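Local coordinates for 2-oxoglutarate dehydrogenase E3 component (PDB 2YQU), which probably oxidises protein-bound dihydrolipoyl groups with NAD(+), using a bound FAD and a redox-active disulfide, as a dihydrolipoamide dehydrogenase, at residues Leu75-Lys84 with Ala160-Lys168. Sequence-based numbering, arbitrary orientation.
Sequences LDLPALMAHK and ALSFPEVPK
The first turns of helix 77-102 and the strand end before it, in the FAD-binding part of this disulfide oxidoreductase, pack against the loop leading into strand 169-173 of the Rossmann-type NAD(+) domain, where Lys84, Met81, Leu77 and Leu75 meet Leu161 to Val166. Lys84 makes the hydrogen bond of the contact: its NZ donates to Leu161 O at 2.7 Å, coming from above the carbonyl plane, 61° out of it. The chain leaves the helix extended and bends at chi3 (67°), which turns the ammonium onto that oxygen; a long, flexible lysine suits this span. Ser162 OG also lies 2.7 Å from Lys84 NZ, but the angle is poor for a bond. With an alanine here, Leu161 O is likely to lose this donor, and a gap would probably open where the aliphatic chain runs beside the loop. One turn back, the flexible, unbranched thioether of Met81 bends at chi2 and lays SD and CE against the same carbonyl in van der Waals contact, CE 3.2 Å from Leu161 O, with Trp186 of helix 177-188 as a further neighbour. Leu77, with CG anti to the backbone N (chi1 -167°), carries CD2 over the loop backbone, 3.6 Å from Glu165 CA, while the Glu165 carboxylate forms a salt bridge with Arg255. Just before the helix, at the end of strand 68-75, Leu75 CD2 meets Val166 CG2 at a tight 3.4 Å, and Leu189 touches both side chains. Apolar branches thus fill one end of the seam, while at the other the carbonyl of Leu161, a buried residue, meets a lysine whose charge probably polarises it.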
ATOM      1  N   LEU A  75      26.557  -6.162  -8.207  1.00 20.95           N
ATOM      2  CA  LEU A  75      26.347  -4.739  -8.010  1.00 20.17           C
ATOM      3  C   LEU A  75      27.024  -3.968  -9.135  1.00 19.98           C
ATOM      4  O   LEU A  75      28.159  -4.271  -9.525  1.00 19.82           O
ATOM      5  CB  LEU A  75      26.897  -4.298  -6.647  1.00 20.02           C
ATOM      6  CG  LEU A  75      27.049  -2.787  -6.426  1.00 19.57           C
ATOM      7  CD1 LEU A  75      25.691  -2.087  -6.405  1.00 19.86           C
ATOM      8  CD2 LEU A  75      27.809  -2.519  -5.143  1.00 19.41           C
ATOM      9  N   ASP A  76      26.293  -2.992  -9.665  1.00 19.89           N
ATOM     10  CA  ASP A  76      26.783  -2.049 -10.655  1.00 20.17           C
ATOM     11  C   ASP A  76      26.649  -0.678  -9.998  1.00 20.19           C
ATOM     12  O   ASP A  76      25.655   0.020 -10.190  1.00 19.41           O
ATOM     13  CB  ASP A  76      25.941  -2.171 -11.939  1.00 20.55           C
ATOM     14  CG  ASP A  76      26.429  -1.284 -13.066  1.00 21.35           C
ATOM     15  OD1 ASP A  76      27.232  -0.364 -12.824  1.00 21.73           O
ATOM     16  OD2 ASP A  76      26.028  -1.417 -14.244  1.00 24.46           O
ATOM     17  N   LEU A  77      27.648  -0.312  -9.197  1.00 20.58           N
ATOM     18  CA  LEU A  77      27.568   0.904  -8.385  1.00 20.60           C
ATOM     19  C   LEU A  77      27.387   2.190  -9.197  1.00 20.68           C
ATOM     20  O   LEU A  77      26.565   3.022  -8.803  1.00 20.16           O
ATOM     21  CB  LEU A  77      28.761   1.022  -7.432  1.00 20.70           C
ATOM     22  CG  LEU A  77      28.657   2.076  -6.327  1.00 21.16           C
ATOM     23  CD1 LEU A  77      27.338   1.995  -5.565  1.00 21.29           C
ATOM     24  CD2 LEU A  77      29.836   1.927  -5.371  1.00 21.45           C
ATOM     25  N   PRO A  78      28.107   2.366 -10.313  1.00 20.40           N
ATOM     26  CA  PRO A  78      27.884   3.537 -11.175  1.00 20.20           C
ATOM     27  C   PRO A  78      26.438   3.637 -11.662  1.00 19.49           C
ATOM     28  O   PRO A  78      25.887   4.732 -11.660  1.00 18.97           O
ATOM     29  CB  PRO A  78      28.834   3.308 -12.362  1.00 20.67           C
ATOM     30  CG  PRO A  78      29.847   2.332 -11.880  1.00 20.92           C
ATOM     31  CD  PRO A  78      29.192   1.508 -10.826  1.00 20.70           C
ATOM     32  N   ALA A  79      25.842   2.506 -12.039  1.00 18.59           N
ATOM     33  CA  ALA A  79      24.454   2.478 -12.508  1.00 18.01           C
ATOM     34  C   ALA A  79      23.478   2.754 -11.362  1.00 17.58           C
ATOM     35  O   ALA A  79      22.485   3.437 -11.558  1.00 17.12           O
ATOM     36  CB  ALA A  79      24.136   1.142 -13.170  1.00 18.02           C
ATOM     37  N   LEU A  80      23.784   2.235 -10.170  1.00 17.00           N
ATOM     38  CA  LEU A  80      22.973   2.453  -8.972  1.00 16.60           C
ATOM     39  C   LEU A  80      22.947   3.938  -8.616  1.00 16.19           C
ATOM     40  O   LEU A  80      21.888   4.506  -8.357  1.00 15.78           O
ATOM     41  CB  LEU A  80      23.524   1.643  -7.788  1.00 16.68           C
ATOM     42  CG  LEU A  80      22.635   1.566  -6.534  1.00 17.59           C
ATOM     43  CD1 LEU A  80      21.577   0.510  -6.722  1.00 17.75           C
ATOM     44  CD2 LEU A  80      23.450   1.280  -5.282  1.00 17.67           C
ATOM     45  N   MET A  81      24.115   4.569  -8.652  1.00 15.80           N
ATOM     46  CA  MET A  81      24.245   5.983  -8.306  1.00 15.43           C
ATOM     47  C   MET A  81      23.664   6.862  -9.412  1.00 16.08           C
ATOM     48  O   MET A  81      23.122   7.931  -9.133  1.00 16.35           O
ATOM     49  CB  MET A  81      25.709   6.336  -8.040  1.00 15.21           C
ATOM     50  CG  MET A  81      26.260   5.700  -6.778  0.50 13.23           C
ATOM     51  SD  MET A  81      25.479   6.360  -5.305  0.50  9.32           S
ATOM     52  CE  MET A  81      26.201   5.349  -4.066  0.50 10.30           C
ATOM     53  N   ALA A  82      23.753   6.401 -10.657  1.00 16.13           N
ATOM     54  CA  ALA A  82      23.194   7.133 -11.788  1.00 16.52           C
ATOM     55  C   ALA A  82      21.670   7.194 -11.675  1.00 16.73           C
ATOM     56  O   ALA A  82      21.073   8.221 -11.950  1.00 17.40           O
ATOM     57  CB  ALA A  82      23.611   6.497 -13.102  1.00 16.44           C
ATOM     58  N   HIS A  83      21.052   6.094 -11.259  1.00 16.93           N
ATOM     59  CA  HIS A  83      19.607   6.063 -11.053  1.00 16.93           C
ATOM     60  C   HIS A  83      19.225   7.069  -9.961  1.00 17.03           C
ATOM     61  O   HIS A  83      18.289   7.845 -10.124  1.00 17.15           O
ATOM     62  CB  HIS A  83      19.130   4.657 -10.666  1.00 17.06           C
ATOM     63  CG  HIS A  83      17.703   4.617 -10.223  1.00 16.79           C
ATOM     64  ND1 HIS A  83      16.652   4.815 -11.093  1.00 16.99           N
ATOM     65  CD2 HIS A  83      17.154   4.442  -8.997  1.00 16.77           C
ATOM     66  CE1 HIS A  83      15.515   4.751 -10.420  1.00 16.73           C
ATOM     67  NE2 HIS A  83      15.791   4.533  -9.148  1.00 15.10           N
ATOM     68  N   LYS A  84      19.970   7.049  -8.860  1.00 17.32           N
ATOM     69  CA  LYS A  84      19.735   7.946  -7.735  1.00 17.39           C
ATOM     70  C   LYS A  84      19.760   9.388  -8.220  1.00 17.61           C
ATOM     71  O   LYS A  84      18.842  10.160  -7.948  1.00 17.82           O
ATOM     72  CB  LYS A  84      20.810   7.740  -6.666  1.00 17.46           C
ATOM     73  CG  LYS A  84      20.674   8.635  -5.425  1.00 17.27           C
ATOM     74  CD  LYS A  84      21.946   8.630  -4.572  1.00 17.39           C
ATOM     75  CE  LYS A  84      23.120   9.302  -5.296  1.00 18.78           C
ATOM     76  NZ  LYS A  84      24.242   9.634  -4.386  1.00 18.88           N
ATOM     77  N   ALA A 160      27.232   9.518   2.771  1.00 16.25           N
ATOM     78  CA  ALA A 160      26.829   8.116   2.842  1.00 16.51           C
ATOM     79  C   ALA A 160      25.875   7.716   1.715  1.00 16.96           C
ATOM     80  O   ALA A 160      25.676   6.533   1.472  1.00 17.19           O
ATOM     81  CB  ALA A 160      26.213   7.808   4.186  1.00 16.30           C
ATOM     82  N   LEU A 161      25.281   8.689   1.038  1.00 17.40           N
ATOM     83  CA  LEU A 161      24.473   8.428  -0.154  1.00 17.69           C
ATOM     84  C   LEU A 161      25.316   8.177  -1.408  1.00 17.90           C
ATOM     85  O   LEU A 161      24.774   7.770  -2.444  1.00 17.20           O
ATOM     86  CB  LEU A 161      23.544   9.606  -0.428  1.00 17.83           C
ATOM     87  CG  LEU A 161      22.473   9.880   0.627  1.00 18.68           C
ATOM     88  CD1 LEU A 161      21.957  11.307   0.483  1.00 20.57           C
ATOM     89  CD2 LEU A 161      21.349   8.869   0.492  1.00 18.60           C
ATOM     90  N   SER A 162      26.628   8.405  -1.308  1.00 18.04           N
ATOM     91  CA  SER A 162      27.507   8.489  -2.472  1.00 18.60           C
ATOM     92  C   SER A 162      28.893   7.884  -2.238  1.00 18.65           C
ATOM     93  O   SER A 162      29.865   8.343  -2.839  1.00 19.60           O
ATOM     94  CB  SER A 162      27.696   9.958  -2.878  1.00 18.64           C
ATOM     95  OG  SER A 162      26.455  10.596  -3.110  1.00 19.39           O
ATOM     96  N   PHE A 163      29.006   6.878  -1.379  1.00 18.71           N
ATOM     97  CA  PHE A 163      30.304   6.219  -1.195  1.00 18.93           C
ATOM     98  C   PHE A 163      30.807   5.752  -2.571  1.00 19.81           C
ATOM     99  O   PHE A 163      30.040   5.177  -3.349  1.00 19.70           O
ATOM    100  CB  PHE A 163      30.222   5.021  -0.244  1.00 18.66           C
ATOM    101  CG  PHE A 163      30.029   5.380   1.216  1.00 17.64           C
ATOM    102  CD1 PHE A 163      29.184   4.617   2.014  1.00 16.51           C
ATOM    103  CD2 PHE A 163      30.712   6.436   1.805  1.00 17.07           C
ATOM    104  CE1 PHE A 163      28.995   4.914   3.358  1.00 16.16           C
ATOM    105  CE2 PHE A 163      30.529   6.740   3.148  1.00 16.96           C
ATOM    106  CZ  PHE A 163      29.675   5.970   3.930  1.00 16.83           C
ATOM    107  N   PRO A 164      32.081   6.008  -2.875  1.00 20.82           N
ATOM    108  CA  PRO A 164      32.674   5.609  -4.166  1.00 21.26           C
ATOM    109  C   PRO A 164      32.908   4.092  -4.339  1.00 21.17           C
ATOM    110  O   PRO A 164      33.179   3.635  -5.453  1.00 21.34           O
ATOM    111  CB  PRO A 164      34.001   6.385  -4.196  1.00 21.37           C
ATOM    112  CG  PRO A 164      34.342   6.639  -2.756  1.00 21.87           C
ATOM    113  CD  PRO A 164      33.045   6.723  -2.016  1.00 21.12           C
ATOM    114  N   GLU A 165      32.829   3.344  -3.245  1.00 21.25           N
ATOM    115  CA  GLU A 165      32.763   1.885  -3.270  1.00 21.44           C
ATOM    116  C   GLU A 165      32.022   1.401  -2.031  1.00 21.11           C
ATOM    117  O   GLU A 165      31.786   2.173  -1.102  1.00 21.47           O
ATOM    118  CB  GLU A 165      34.171   1.271  -3.337  1.00 21.77           C
ATOM    119  CG  GLU A 165      35.032   1.475  -2.097  1.00 23.29           C
ATOM    120  CD  GLU A 165      35.632   2.870  -1.987  1.00 25.51           C
ATOM    121  OE1 GLU A 165      35.518   3.470  -0.901  1.00 28.69           O
ATOM    122  OE2 GLU A 165      36.220   3.372  -2.972  1.00 27.15           O
ATOM    123  N   VAL A 166      31.646   0.125  -2.010  1.00 20.60           N
ATOM    124  CA  VAL A 166      31.014  -0.440  -0.831  1.00 20.34           C
ATOM    125  C   VAL A 166      32.066  -0.543   0.278  1.00 20.46           C
ATOM    126  O   VAL A 166      33.127  -1.136   0.068  1.00 20.22           O
ATOM    127  CB  VAL A 166      30.414  -1.821  -1.113  1.00 20.35           C
ATOM    128  CG1 VAL A 166      29.740  -2.381   0.137  1.00 19.88           C
ATOM    129  CG2 VAL A 166      29.430  -1.740  -2.272  1.00 19.48           C
ATOM    130  N   PRO A 167      31.796   0.038   1.444  1.00 20.17           N
ATOM    131  CA  PRO A 167      32.734  -0.073   2.567  1.00 20.26           C
ATOM    132  C   PRO A 167      32.750  -1.495   3.097  1.00 20.32           C
ATOM    133  O   PRO A 167      31.690  -2.056   3.360  1.00 20.10           O
ATOM    134  CB  PRO A 167      32.168   0.902   3.605  1.00 20.47           C
ATOM    135  CG  PRO A 167      30.725   1.013   3.284  1.00 19.91           C
ATOM    136  CD  PRO A 167      30.597   0.821   1.801  1.00 20.12           C
ATOM    137  N   LYS A 168      33.933  -2.086   3.237  1.00 20.54           N
ATOM    138  CA  LYS A 168      34.022  -3.420   3.812  1.00 20.71           C
ATOM    139  C   LYS A 168      33.419  -3.429   5.213  1.00 20.19           C
ATOM    140  O   LYS A 168      32.685  -4.342   5.567  1.00 19.74           O
ATOM    141  CB  LYS A 168      35.469  -3.932   3.834  1.00 21.32           C
ATOM    142  CG  LYS A 168      35.580  -5.385   4.262  1.00 23.28           C
ATOM    143  CD  LYS A 168      37.008  -5.927   4.124  1.00 26.78           C
ATOM    144  CE  LYS A 168      37.327  -6.939   5.218  1.00 28.62           C
ATOM    145  NZ  LYS A 168      37.665  -6.254   6.514  1.00 31.15           N
TER